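F420-dependent methylenetetrahydromethanopterin dehydrogenase (Methanopyrus kandleri, PDB 1QV9) catalyses the reversible, coenzyme F420-dependent reduction of methenyl-tetrahydromethanopterin to methylene-tetrahydromethanopterin in methanogenesis from carbon dioxide. Local coordinates at residues A28-V33 with A160-I165. Numbering follows the deposited sequence.
Sequences ADREDV and AFDELI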
loop_
_atom_site.group_PDB
_atom_site.type_symbol
_atom_site.label_atom_id
_atom_site.label_comp_id
_atom_site.label_asym_id
_atom_site.label_seq_id
_atom_site.Cartn_x
_atom_site.Cartn_y
_atom_site.Cartn_z
ATOM N N ALA A 28 -5.917 -21.636 26.044
ATOM C CA ALA A 28 -6.390 -22.893 26.624
ATOM C C ALA A 28 -5.799 -23.188 28.000
ATOM O O ALA A 28 -5.810 -24.338 28.433
ATOM C CB ALA A 28 -6.089 -24.069 25.678
ATOM N N ASP A 29 -5.309 -22.162 28.679
ATOM C CA ASP A 29 -4.730 -22.359 30.003
ATOM C C ASP A 29 -5.604 -21.869 31.146
ATOM O O ASP A 29 -5.143 -21.774 32.281
ATOM C CB ASP A 29 -3.324 -21.726 30.093
ATOM C CG ASP A 29 -3.294 -20.285 29.633
ATOM O OD1 ASP A 29 -4.349 -19.633 29.702
ATOM O OD2 ASP A 29 -2.214 -19.801 29.205
ATOM N N ARG A 30 -6.870 -21.555 30.876
ATOM C CA ARG A 30 -7.738 -21.124 31.964
ATOM C C ARG A 30 -8.185 -22.334 32.767
ATOM O O ARG A 30 -8.728 -23.300 32.225
ATOM C CB ARG A 30 -8.995 -20.405 31.474
ATOM C CG ARG A 30 -8.833 -18.934 31.281
ATOM C CD ARG A 30 -10.149 -18.296 30.856
ATOM N NE ARG A 30 -11.052 -17.980 31.967
ATOM C CZ ARG A 30 -12.094 -17.162 31.856
ATOM N NH1 ARG A 30 -12.869 -16.896 32.911
ATOM N NH2 ARG A 30 -12.384 -16.599 30.679
ATOM N N GLU A 31 -7.982 -22.265 34.071
ATOM C CA GLU A 31 -8.366 -23.364 34.938
ATOM C C GLU A 31 -9.782 -23.223 35.476
ATOM O O GLU A 31 -10.285 -24.116 36.152
ATOM C CB GLU A 31 -7.391 -23.432 36.123
ATOM C CG GLU A 31 -5.922 -23.258 35.736
ATOM C CD GLU A 31 -4.973 -23.308 36.937
ATOM O OE1 GLU A 31 -4.372 -24.377 37.172
ATOM O OE2 GLU A 31 -4.831 -22.282 37.650
ATOM N N ASP A 32 -10.437 -22.105 35.192
ATOM C CA ASP A 32 -11.776 -21.873 35.724
ATOM C C ASP A 32 -12.969 -22.025 34.798
ATOM O O ASP A 32 -14.067 -21.641 35.171
ATOM C CB ASP A 32 -11.854 -20.480 36.335
ATOM C CG ASP A 32 -11.652 -19.385 35.293
ATOM O OD1 ASP A 32 -12.240 -18.300 35.452
ATOM O OD2 ASP A 32 -10.888 -19.626 34.332
ATOM N N VAL A 33 -12.763 -22.568 33.600
ATOM C CA VAL A 33 -13.867 -22.776 32.665
ATOM C C VAL A 33 -13.756 -24.131 31.973
ATOM O O VAL A 33 -12.675 -24.693 31.865
ATOM C CB VAL A 33 -13.886 -21.685 31.540
ATOM C CG1 VAL A 33 -14.096 -20.319 32.144
ATOM C CG2 VAL A 33 -12.572 -21.736 30.727
ATOM N N ALA A 160 -18.433 -9.183 27.983
ATOM C CA ALA A 160 -19.770 -9.601 28.367
ATOM C C ALA A 160 -19.790 -11.037 28.889
ATOM O O ALA A 160 -20.465 -11.353 29.880
ATOM C CB ALA A 160 -20.733 -9.468 27.192
ATOM N N PHE A 161 -19.068 -11.932 28.215
ATOM C CA PHE A 161 -19.042 -13.313 28.665
ATOM C C PHE A 161 -18.191 -13.508 29.888
ATOM O O PHE A 161 -18.529 -14.348 30.718
ATOM C CB PHE A 161 -18.598 -14.253 27.515
ATOM C CG PHE A 161 -19.713 -14.617 26.595
ATOM C CD1 PHE A 161 -19.711 -14.185 25.286
ATOM C CD2 PHE A 161 -20.813 -15.321 27.070
ATOM C CE1 PHE A 161 -20.801 -14.436 24.436
ATOM C CE2 PHE A 161 -21.903 -15.574 26.247
ATOM C CZ PHE A 161 -21.899 -15.130 24.919
ATOM N N ASP A 162 -17.116 -12.741 30.035
ATOM C CA ASP A 162 -16.284 -12.879 31.230
ATOM C C ASP A 162 -17.113 -12.479 32.474
ATOM O O ASP A 162 -16.980 -13.113 33.523
ATOM C CB ASP A 162 -15.024 -12.037 31.096
ATOM C CG ASP A 162 -13.890 -12.793 30.357
ATOM O OD1 ASP A 162 -12.978 -12.133 29.822
ATOM O OD2 ASP A 162 -13.909 -14.051 30.355
ATOM N N GLU A 163 -17.959 -11.460 32.344
ATOM C CA GLU A 163 -18.831 -11.028 33.449
ATOM C C GLU A 163 -19.822 -12.159 33.799
ATOM O O GLU A 163 -20.055 -12.481 34.975
ATOM C CB GLU A 163 -19.600 -9.768 33.039
ATOM C CG GLU A 163 -20.579 -9.232 34.100
ATOM C CD GLU A 163 -21.502 -8.138 33.552
ATOM O OE1 GLU A 163 -20.992 -7.137 33.003
ATOM O OE2 GLU A 163 -22.741 -8.278 33.672
ATOM N N LEU A 164 -20.416 -12.778 32.782
ATOM C CA LEU A 164 -21.360 -13.868 33.003
ATOM C C LEU A 164 -20.659 -15.081 33.651
ATOM O O LEU A 164 -21.239 -15.768 34.511
ATOM C CB LEU A 164 -21.984 -14.259 31.658
ATOM C CG LEU A 164 -23.326 -14.986 31.693
ATOM C CD1 LEU A 164 -24.399 -14.111 32.362
ATOM C CD2 LEU A 164 -23.722 -15.342 30.253
ATOM N N ILE A 165 -19.419 -15.340 33.250
ATOM C CA ILE A 165 -18.657 -16.445 33.813
ATOM C C ILE A 165 -18.411 -16.185 35.299
ATOM O O ILE A 165 -18.474 -17.129 36.096
ATOM C CB ILE A 165 -17.321 -16.653 33.076
ATOM C CG1 ILE A 165 -17.620 -17.336 31.733
ATOM C CG2 ILE A 165 -16.353 -17.508 33.920
ATOM C CD1 ILE A 165 -16.503 -17.255 30.763
HETATM O O HOH W 1 -14.654 -14.595 33.914
#
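Arg-30 reaches across to Asp-162 in a buried salt-bridge network that ties the loop leading into strand 33-39, an outermost strand of the parallel β-sheet in the chain's α/β domain, to helix 153-169. The bridge runs from NH2 of Arg-30 to OD2 of Asp-162 at 3.0 Å, and it is somewhat bent, with an N-H...O angle of 149°. The donor comes to the syn side of OD2 but somewhat out of the carboxylate plane, and OD2 is tilted from the guanidinium plane; the two planes stand 61° apart. The rest of the guanidinium is taken side-on by Asp-32 of the same loop, whose two oxygens match two of its nitrogens: NE bonds to OD2 at 2.9 Å and NH1 to OD1 at 3.0 Å, the latter nearly straight. Arginine suits this place because its flat, multiply donating head can serve two carboxylates at once; the bend of its chain at chi3 (83°) turns that head across the otherwise extended side chain. A water adds an indirect link, accepting from NH1 of Arg-30 and donating to the backbone O of Asp-162.

Beside the charged groups lies a small apolar patch. CG2 of Ile-165 comes within 3.7 Å of NH1 of Arg-30 and packs against CG1 of Val-33, which in turn covers one guanidinium face near its rim. Both residues are β-branched and meet through methyls close to the backbone, adding no competing polar group.

Farther out, NH2 of Arg-30 also donates to the backbone O of Leu-24, while Lys-169, at the C-terminal end of the same helix, forms a salt bridge with OD1 of Asp-32. From the second subunit, Lys-43 bonds to the backbone O of Arg-30. Asp-162 suits its place by using both carboxylate oxygens: OD2 faces the arginine, and OD1 is hydrogen-bonded to NE2 of His-266.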